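Local coordinates for protein cytochrome c, mono-and diheme variant (Methylophaga aminisulfidivorans MP, PDB 7C90) that binds a covalently attached heme c and probably carries electrons in the methanol oxidation system of this marine methylotroph, at residues Trp150-Ala162 against Ala171-Lys183. Numbering follows the deposited sequence.
Sequences WVRSVYWGSADKA and ANFKPAEVPEDFK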
ATOM      1  N   TRP A 150     -21.020  -7.426  -8.476  1.00 27.50           N
ATOM      2  CA  TRP A 150     -20.101  -7.000  -9.574  1.00 25.61           C
ATOM      3  C   TRP A 150     -18.781  -7.757  -9.459  1.00 26.76           C
ATOM      4  O   TRP A 150     -18.260  -8.205 -10.477  1.00 24.91           O
ATOM      5  CB  TRP A 150     -19.910  -5.466  -9.608  1.00 30.27           C
ATOM      6  CG  TRP A 150     -18.995  -5.099 -10.725  1.00 31.03           C
ATOM      7  CD1 TRP A 150     -19.310  -4.980 -12.048  1.00 32.52           C
ATOM      8  CD2 TRP A 150     -17.570  -4.976 -10.634  1.00 31.43           C
ATOM      9  NE1 TRP A 150     -18.181  -4.745 -12.774  1.00 30.53           N
ATOM     10  CE2 TRP A 150     -17.098  -4.757 -11.947  1.00 30.56           C
ATOM     11  CE3 TRP A 150     -16.655  -5.045  -9.577  1.00 31.00           C
ATOM     12  CZ2 TRP A 150     -15.746  -4.568 -12.226  1.00 34.32           C
ATOM     13  CZ3 TRP A 150     -15.317  -4.892  -9.862  1.00 30.59           C
ATOM     14  CH2 TRP A 150     -14.868  -4.645 -11.166  1.00 32.96           C
ATOM     15  N   VAL A 151     -18.220  -7.888  -8.255  1.00 25.23           N
ATOM     16  CA  VAL A 151     -16.935  -8.603  -8.040  1.00 25.86           C
ATOM     17  C   VAL A 151     -17.097 -10.050  -8.523  1.00 29.55           C
ATOM     18  O   VAL A 151     -16.123 -10.589  -9.153  1.00 30.02           O
ATOM     19  CB  VAL A 151     -16.466  -8.510  -6.568  1.00 27.23           C
ATOM     20  CG1 VAL A 151     -15.306  -9.442  -6.285  1.00 31.36           C
ATOM     21  CG2 VAL A 151     -16.073  -7.084  -6.166  1.00 29.53           C
ATOM     22  N   ARG A 152     -18.245 -10.691  -8.242  1.00 26.44           N
ATOM     23  CA  ARG A 152     -18.447 -12.096  -8.689  1.00 24.56           C
ATOM     24  C   ARG A 152     -18.574 -12.132 -10.224  1.00 23.18           C
ATOM     25  O   ARG A 152     -18.047 -13.044 -10.786  1.00 22.84           O
ATOM     26  CB  ARG A 152     -19.656 -12.734  -8.016  1.00 24.25           C
ATOM     27  CG  ARG A 152     -19.530 -12.828  -6.509  1.00 25.27           C
ATOM     28  CD  ARG A 152     -18.255 -13.496  -6.026  1.00 24.69           C
ATOM     29  NE  ARG A 152     -18.479 -13.878  -4.643  1.00 27.97           N
ATOM     30  CZ  ARG A 152     -17.549 -14.240  -3.771  1.00 25.30           C
ATOM     31  NH1 ARG A 152     -16.275 -14.272  -4.112  1.00 25.27           N
ATOM     32  NH2 ARG A 152     -17.910 -14.525  -2.535  1.00 24.70           N
ATOM     33  N   SER A 153     -19.170 -11.120 -10.849  1.00 27.17           N
ATOM     34  CA  SER A 153     -19.505 -11.089 -12.298  1.00 29.80           C
ATOM     35  C   SER A 153     -18.220 -11.032 -13.133  1.00 33.17           C
ATOM     36  O   SER A 153     -18.259 -11.497 -14.274  1.00 35.05           O
ATOM     37  CB  SER A 153     -20.420  -9.929 -12.616  1.00 29.71           C
ATOM     38  OG  SER A 153     -19.703  -8.682 -12.609  1.00 31.64           O
ATOM     39  N   VAL A 154     -17.115 -10.501 -12.588  1.00 33.16           N
ATOM     40  CA  VAL A 154     -15.850 -10.299 -13.362  1.00 31.31           C
ATOM     41  C   VAL A 154     -14.883 -11.438 -13.077  1.00 31.04           C
ATOM     42  O   VAL A 154     -13.817 -11.417 -13.646  1.00 31.41           O
ATOM     43  CB  VAL A 154     -15.218  -8.924 -13.111  1.00 33.06           C
ATOM     44  CG1 VAL A 154     -16.091  -7.846 -13.708  1.00 31.59           C
ATOM     45  CG2 VAL A 154     -14.935  -8.639 -11.634  1.00 35.17           C
ATOM     46  N   TYR A 155     -15.297 -12.431 -12.285  1.00 31.23           N
ATOM     47  CA  TYR A 155     -14.474 -13.611 -11.908  1.00 31.28           C
ATOM     48  C   TYR A 155     -13.963 -14.334 -13.150  1.00 37.67           C
ATOM     49  O   TYR A 155     -14.792 -14.619 -14.039  1.00 35.13           O
ATOM     50  CB  TYR A 155     -15.336 -14.615 -11.152  1.00 30.66           C
ATOM     51  CG  TYR A 155     -14.643 -15.817 -10.578  1.00 28.44           C
ATOM     52  CD1 TYR A 155     -13.726 -15.712  -9.540  1.00 28.59           C
ATOM     53  CD2 TYR A 155     -15.004 -17.086 -10.994  1.00 28.43           C
ATOM     54  CE1 TYR A 155     -13.131 -16.836  -8.991  1.00 27.26           C
ATOM     55  CE2 TYR A 155     -14.439 -18.218 -10.436  1.00 26.92           C
ATOM     56  CZ  TYR A 155     -13.530 -18.099  -9.408  1.00 27.53           C
ATOM     57  OH  TYR A 155     -13.015 -19.232  -8.847  1.00 26.95           O
ATOM     58  N   TRP A 156     -12.680 -14.700 -13.130  1.00 38.33           N
ATOM     59  CA  TRP A 156     -11.937 -15.360 -14.236  1.00 37.06           C
ATOM     60  C   TRP A 156     -11.267 -16.620 -13.704  1.00 34.88           C
ATOM     61  O   TRP A 156     -10.430 -17.161 -14.403  1.00 39.84           O
ATOM     62  CB  TRP A 156     -10.913 -14.397 -14.877  1.00 37.30           C
ATOM     63  CG  TRP A 156      -9.839 -13.895 -13.963  1.00 35.94           C
ATOM     64  CD1 TRP A 156      -8.770 -14.592 -13.482  1.00 36.42           C
ATOM     65  CD2 TRP A 156      -9.757 -12.585 -13.379  1.00 31.65           C
ATOM     66  NE1 TRP A 156      -8.023 -13.801 -12.651  1.00 40.70           N
ATOM     67  CE2 TRP A 156      -8.607 -12.566 -12.569  1.00 38.17           C
ATOM     68  CE3 TRP A 156     -10.552 -11.442 -13.447  1.00 34.43           C
ATOM     69  CZ2 TRP A 156      -8.223 -11.434 -11.852  1.00 38.35           C
ATOM     70  CZ3 TRP A 156     -10.187 -10.331 -12.725  1.00 33.36           C
ATOM     71  CH2 TRP A 156      -9.034 -10.332 -11.942  1.00 33.38           C
ATOM     72  N   GLY A 157     -11.571 -17.024 -12.470  1.00 31.11           N
ATOM     73  CA  GLY A 157     -11.040 -18.258 -11.879  1.00 32.82           C
ATOM     74  C   GLY A 157     -11.864 -19.479 -12.284  1.00 31.13           C
ATOM     75  O   GLY A 157     -12.723 -19.364 -13.164  1.00 33.14           O
ATOM     76  N   SER A 158     -11.605 -20.606 -11.649  1.00 33.79           N
ATOM     77  CA  SER A 158     -12.232 -21.913 -11.959  1.00 40.02           C
ATOM     78  C   SER A 158     -13.604 -21.998 -11.282  1.00 42.32           C
ATOM     79  O   SER A 158     -13.763 -21.447 -10.176  1.00 43.79           O
ATOM     80  CB  SER A 158     -11.335 -23.035 -11.531  1.00 44.45           C
ATOM     81  OG  SER A 158     -11.421 -23.219 -10.126  1.00 54.29           O
ATOM     82  N   ALA A 159     -14.558 -22.671 -11.922  1.00 43.02           N
ATOM     83  CA  ALA A 159     -15.927 -22.889 -11.400  1.00 46.13           C
ATOM     84  C   ALA A 159     -15.854 -23.731 -10.127  1.00 42.67           C
ATOM     85  O   ALA A 159     -16.719 -23.575  -9.256  1.00 45.90           O
ATOM     86  CB  ALA A 159     -16.773 -23.574 -12.445  1.00 49.09           C
ATOM     87  N   ASP A 160     -14.867 -24.614 -10.047  1.00 43.80           N
ATOM     88  CA  ASP A 160     -14.739 -25.603  -8.948  1.00 53.50           C
ATOM     89  C   ASP A 160     -14.493 -24.863  -7.629  1.00 49.34           C
ATOM     90  O   ASP A 160     -14.826 -25.410  -6.582  1.00 54.40           O
ATOM     91  CB  ASP A 160     -13.640 -26.623  -9.262  1.00 61.58           C
ATOM     92  CG  ASP A 160     -13.605 -27.043 -10.725  1.00 76.51           C
ATOM     93  OD1 ASP A 160     -13.135 -26.232 -11.564  1.00 83.23           O
ATOM     94  OD2 ASP A 160     -14.071 -28.166 -11.025  1.00 87.49           O
ATOM     95  N   LYS A 161     -13.881 -23.680  -7.663  1.00 49.88           N
ATOM     96  CA  LYS A 161     -13.484 -22.965  -6.419  1.00 49.02           C
ATOM     97  C   LYS A 161     -14.508 -21.859  -6.117  1.00 42.61           C
ATOM     98  O   LYS A 161     -14.346 -21.244  -5.068  1.00 41.22           O
ATOM     99  CB  LYS A 161     -12.051 -22.430  -6.517  1.00 49.65           C
ATOM    100  CG  LYS A 161     -10.982 -23.486  -6.772  1.00 58.29           C
ATOM    101  CD  LYS A 161      -9.575 -23.077  -6.354  1.00 65.71           C
ATOM    102  CE  LYS A 161      -8.504 -23.424  -7.374  1.00 72.28           C
ATOM    103  NZ  LYS A 161      -7.257 -22.645  -7.167  1.00 80.34           N
ATOM    104  N   ALA A 162     -15.520 -21.655  -6.976  1.00 34.12           N
ATOM    105  CA  ALA A 162     -16.514 -20.571  -6.856  1.00 37.65           C
ATOM    106  C   ALA A 162     -17.625 -20.979  -5.882  1.00 38.54           C
ATOM    107  O   ALA A 162     -18.726 -21.366  -6.341  1.00 37.89           O
ATOM    108  CB  ALA A 162     -17.071 -20.221  -8.212  1.00 38.95           C
ATOM    109  N   ALA A 171     -21.866 -25.763 -13.576  1.00 55.95           N
ATOM    110  CA  ALA A 171     -21.994 -26.578 -14.805  1.00 57.54           C
ATOM    111  C   ALA A 171     -22.101 -25.647 -16.019  1.00 54.67           C
ATOM    112  O   ALA A 171     -21.552 -26.029 -17.064  1.00 56.46           O
ATOM    113  CB  ALA A 171     -23.177 -27.516 -14.699  1.00 53.82           C
ATOM    114  N   ASN A 172     -22.725 -24.464 -15.874  1.00 53.25           N
ATOM    115  CA  ASN A 172     -23.010 -23.510 -16.988  1.00 55.48           C
ATOM    116  C   ASN A 172     -22.136 -22.245 -16.944  1.00 57.41           C
ATOM    117  O   ASN A 172     -22.524 -21.257 -17.577  1.00 55.03           O
ATOM    118  CB  ASN A 172     -24.477 -23.093 -16.973  1.00 58.17           C
ATOM    119  CG  ASN A 172     -25.383 -24.300 -17.062  1.00 64.60           C
ATOM    120  OD1 ASN A 172     -26.359 -24.416 -16.317  1.00 66.51           O
ATOM    121  ND2 ASN A 172     -25.025 -25.226 -17.934  1.00 60.94           N
ATOM    122  N   PHE A 173     -20.990 -22.276 -16.259  1.00 61.74           N
ATOM    123  CA  PHE A 173     -20.144 -21.087 -15.973  1.00 59.52           C
ATOM    124  C   PHE A 173     -18.999 -20.990 -16.996  1.00 56.65           C
ATOM    125  O   PHE A 173     -18.311 -21.999 -17.220  1.00 54.20           O
ATOM    126  CB  PHE A 173     -19.621 -21.163 -14.533  1.00 57.42           C
ATOM    127  CG  PHE A 173     -18.575 -20.134 -14.202  1.00 56.74           C
ATOM    128  CD1 PHE A 173     -18.937 -18.826 -13.912  1.00 57.08           C
ATOM    129  CD2 PHE A 173     -17.228 -20.466 -14.219  1.00 57.06           C
ATOM    130  CE1 PHE A 173     -17.970 -17.871 -13.634  1.00 56.15           C
ATOM    131  CE2 PHE A 173     -16.264 -19.514 -13.932  1.00 55.09           C
ATOM    132  CZ  PHE A 173     -16.639 -18.220 -13.650  1.00 54.03           C
ATOM    133  N   LYS A 174     -18.791 -19.809 -17.585  1.00 56.08           N
ATOM    134  CA  LYS A 174     -17.554 -19.482 -18.353  1.00 62.03           C
ATOM    135  C   LYS A 174     -16.767 -18.399 -17.612  1.00 53.65           C
ATOM    136  O   LYS A 174     -17.301 -17.328 -17.322  1.00 48.00           O
ATOM    137  CB  LYS A 174     -17.903 -19.044 -19.778  1.00 70.27           C
ATOM    138  CG  LYS A 174     -16.998 -19.608 -20.870  1.00 76.15           C
ATOM    139  CD  LYS A 174     -15.687 -18.863 -21.072  1.00 82.55           C
ATOM    140  CE  LYS A 174     -15.077 -19.096 -22.442  1.00 81.07           C
ATOM    141  NZ  LYS A 174     -15.032 -20.537 -22.797  1.00 79.62           N
ATOM    142  N   PRO A 175     -15.489 -18.655 -17.254  1.00 50.52           N
ATOM    143  CA  PRO A 175     -14.634 -17.626 -16.658  1.00 53.16           C
ATOM    144  C   PRO A 175     -14.667 -16.353 -17.509  1.00 54.01           C
ATOM    145  O   PRO A 175     -14.642 -16.450 -18.732  1.00 52.54           O
ATOM    146  CB  PRO A 175     -13.233 -18.253 -16.626  1.00 53.40           C
ATOM    147  CG  PRO A 175     -13.498 -19.748 -16.598  1.00 57.48           C
ATOM    148  CD  PRO A 175     -14.801 -19.951 -17.356  1.00 54.57           C
ATOM    149  N   ALA A 176     -14.777 -15.192 -16.860  1.00 52.91           N
ATOM    150  CA  ALA A 176     -14.739 -13.877 -17.538  1.00 49.48           C
ATOM    151  C   ALA A 176     -13.311 -13.628 -18.043  1.00 45.85           C
ATOM    152  O   ALA A 176     -12.415 -14.481 -17.799  1.00 42.63           O
ATOM    153  CB  ALA A 176     -15.221 -12.773 -16.635  1.00 47.52           C
ATOM    154  N   GLU A 177     -13.133 -12.500 -18.731  1.00 53.15           N
ATOM    155  CA  GLU A 177     -11.854 -12.051 -19.347  1.00 58.92           C
ATOM    156  C   GLU A 177     -10.859 -11.787 -18.218  1.00 55.06           C
ATOM    157  O   GLU A 177     -11.193 -10.988 -17.310  1.00 55.66           O
ATOM    158  CB  GLU A 177     -12.052 -10.766 -20.167  1.00 70.57           C
ATOM    159  CG  GLU A 177     -13.191 -10.823 -21.191  1.00 81.43           C
ATOM    160  CD  GLU A 177     -14.610 -10.775 -20.632  1.00 82.22           C
ATOM    161  OE1 GLU A 177     -14.762 -10.715 -19.385  1.00 70.84           O
ATOM    162  OE2 GLU A 177     -15.565 -10.815 -21.443  1.00 83.89           O
ATOM    163  N   VAL A 178      -9.719 -12.471 -18.243  1.00 48.93           N
ATOM    164  CA  VAL A 178      -8.549 -12.152 -17.382  1.00 54.70           C
ATOM    165  C   VAL A 178      -8.082 -10.735 -17.717  1.00 62.56           C
ATOM    166  O   VAL A 178      -8.029 -10.346 -18.885  1.00 58.57           O
ATOM    167  CB  VAL A 178      -7.414 -13.170 -17.565  1.00 48.60           C
ATOM    168  CG1 VAL A 178      -6.182 -12.755 -16.787  1.00 47.34           C
ATOM    169  CG2 VAL A 178      -7.854 -14.572 -17.171  1.00 48.72           C
ATOM    170  N   PRO A 179      -7.790  -9.885 -16.709  1.00 71.10           N
ATOM    171  CA  PRO A 179      -7.074  -8.638 -16.957  1.00 72.75           C
ATOM    172  C   PRO A 179      -5.608  -8.952 -17.292  1.00 74.91           C
ATOM    173  O   PRO A 179      -5.047  -9.873 -16.709  1.00 72.16           O
ATOM    174  CB  PRO A 179      -7.236  -7.845 -15.651  1.00 71.77           C
ATOM    175  CG  PRO A 179      -8.357  -8.554 -14.922  1.00 71.17           C
ATOM    176  CD  PRO A 179      -8.201 -10.010 -15.307  1.00 69.25           C
ATOM    177  N   GLU A 180      -5.059  -8.196 -18.247  1.00 86.35           N
ATOM    178  CA  GLU A 180      -3.627  -8.181 -18.662  1.00 92.96           C
ATOM    179  C   GLU A 180      -2.724  -8.186 -17.420  1.00 98.45           C
ATOM    180  O   GLU A 180      -1.842  -9.072 -17.324  1.00 90.28           O
ATOM    181  CB  GLU A 180      -3.333  -6.936 -19.509  1.00 96.56           C
ATOM    182  CG  GLU A 180      -4.420  -6.584 -20.520  1.00102.74           C
ATOM    183  CD  GLU A 180      -5.562  -5.737 -19.973  1.00108.98           C
ATOM    184  OE1 GLU A 180      -6.668  -6.292 -19.747  1.00 99.97           O
ATOM    185  OE2 GLU A 180      -5.343  -4.524 -19.767  1.00109.49           O
ATOM    186  N   ASP A 181      -2.981  -7.264 -16.481  1.00 97.34           N
ATOM    187  CA  ASP A 181      -2.058  -6.895 -15.371  1.00 92.67           C
ATOM    188  C   ASP A 181      -2.015  -7.998 -14.305  1.00 89.24           C
ATOM    189  O   ASP A 181      -1.138  -7.904 -13.423  1.00102.50           O
ATOM    190  CB  ASP A 181      -2.436  -5.557 -14.731  1.00 87.25           C
ATOM    191  CG  ASP A 181      -3.115  -4.585 -15.679  1.00 92.89           C
ATOM    192  OD1 ASP A 181      -4.076  -5.011 -16.367  1.00 91.68           O
ATOM    193  OD2 ASP A 181      -2.681  -3.415 -15.725  1.00 86.23           O
ATOM    194  N   PHE A 182      -2.898  -9.003 -14.372  1.00 78.89           N
ATOM    195  CA  PHE A 182      -2.910 -10.152 -13.424  1.00 73.65           C
ATOM    196  C   PHE A 182      -1.727 -11.107 -13.690  1.00 74.31           C
ATOM    197  O   PHE A 182      -1.374 -11.892 -12.771  1.00 70.89           O
ATOM    198  CB  PHE A 182      -4.250 -10.897 -13.468  1.00 61.45           C
ATOM    199  CG  PHE A 182      -4.329 -12.017 -12.461  1.00 52.72           C
ATOM    200  CD1 PHE A 182      -4.462 -11.739 -11.107  1.00 47.09           C
ATOM    201  CD2 PHE A 182      -4.205 -13.339 -12.855  1.00 48.93           C
ATOM    202  CE1 PHE A 182      -4.522 -12.765 -10.176  1.00 47.33           C
ATOM    203  CE2 PHE A 182      -4.251 -14.366 -11.924  1.00 51.43           C
ATOM    204  CZ  PHE A 182      -4.419 -14.078 -10.582  1.00 51.11           C
ATOM    205  N   LYS A 183      -1.137 -11.057 -14.894  1.00 75.72           N
ATOM    206  CA  LYS A 183      -0.052 -11.969 -15.356  1.00 79.22           C
ATOM    207  C   LYS A 183      -0.441 -13.422 -15.055  1.00 77.48           C
ATOM    208  O   LYS A 183      -0.771 -14.179 -15.965  1.00 74.91           O
ATOM    209  CB  LYS A 183       1.287 -11.617 -14.700  1.00 82.53           C
ATOM    210  CG  LYS A 183       1.922 -10.324 -15.188  1.00 86.53           C
ATOM    211  CD  LYS A 183       3.402 -10.455 -15.483  1.00 84.36           C
ATOM    212  CE  LYS A 183       4.024  -9.151 -15.936  1.00 86.96           C
ATOM    213  NZ  LYS A 183       3.792  -8.064 -14.958  1.00 87.90           N
TER
HETATM  214  O   HOH W   1     -13.061  -9.882 -15.721  1.00 34.05           O
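A water molecule is gripped by both segments: it donates to Val154 O and to Glu177 O, each at 2.7 Å, and so ties the chain just past helix 141-153 to the C-terminal tail. One direct bond backs it up, Ala176 N to Tyr155 O at 2.9 Å, with an N-H...O angle of 159°. Trp156 lies across the tail beyond this bond. Its CG sits between the backbone N and the carbonyl carbon, and the indole is laid against Val178, Pro179 and Phe182. Pro179 CD stands 3.2 Å from the centroid of the six-membered ring, 12° off its normal, a CH-pi contact over the face. The five-membered ring presents its edge to the face of Phe182, the planes at 62°, with Trp156 NE1 3.8 Å above the Phe182 plane and offset toward the rim. Beyond the indole, Phe182 O accepts a hydrogen bond from Arg129 of the second subunit. In the other direction along the tail, Phe173 CZ comes in at the edge of the Tyr155 ring, 3.3 Å from Tyr155 CD2, while Phe173 CD2 packs on Ala159 CB. Tyr155 OH donates to Ser158 O at 2.7 Å, which ties the phenol to the loop that follows it, and Trp164 meets the same ring edge-to-face. The tail thus packs beside the heme, the Phe182 side chain about 7 Å from the bound heme c. No charged pair joins the two segments, and Trp156 NE1 is buried without a hydrogen-bonding partner in the model, so the adhesion relies on apolar contact more than on charge.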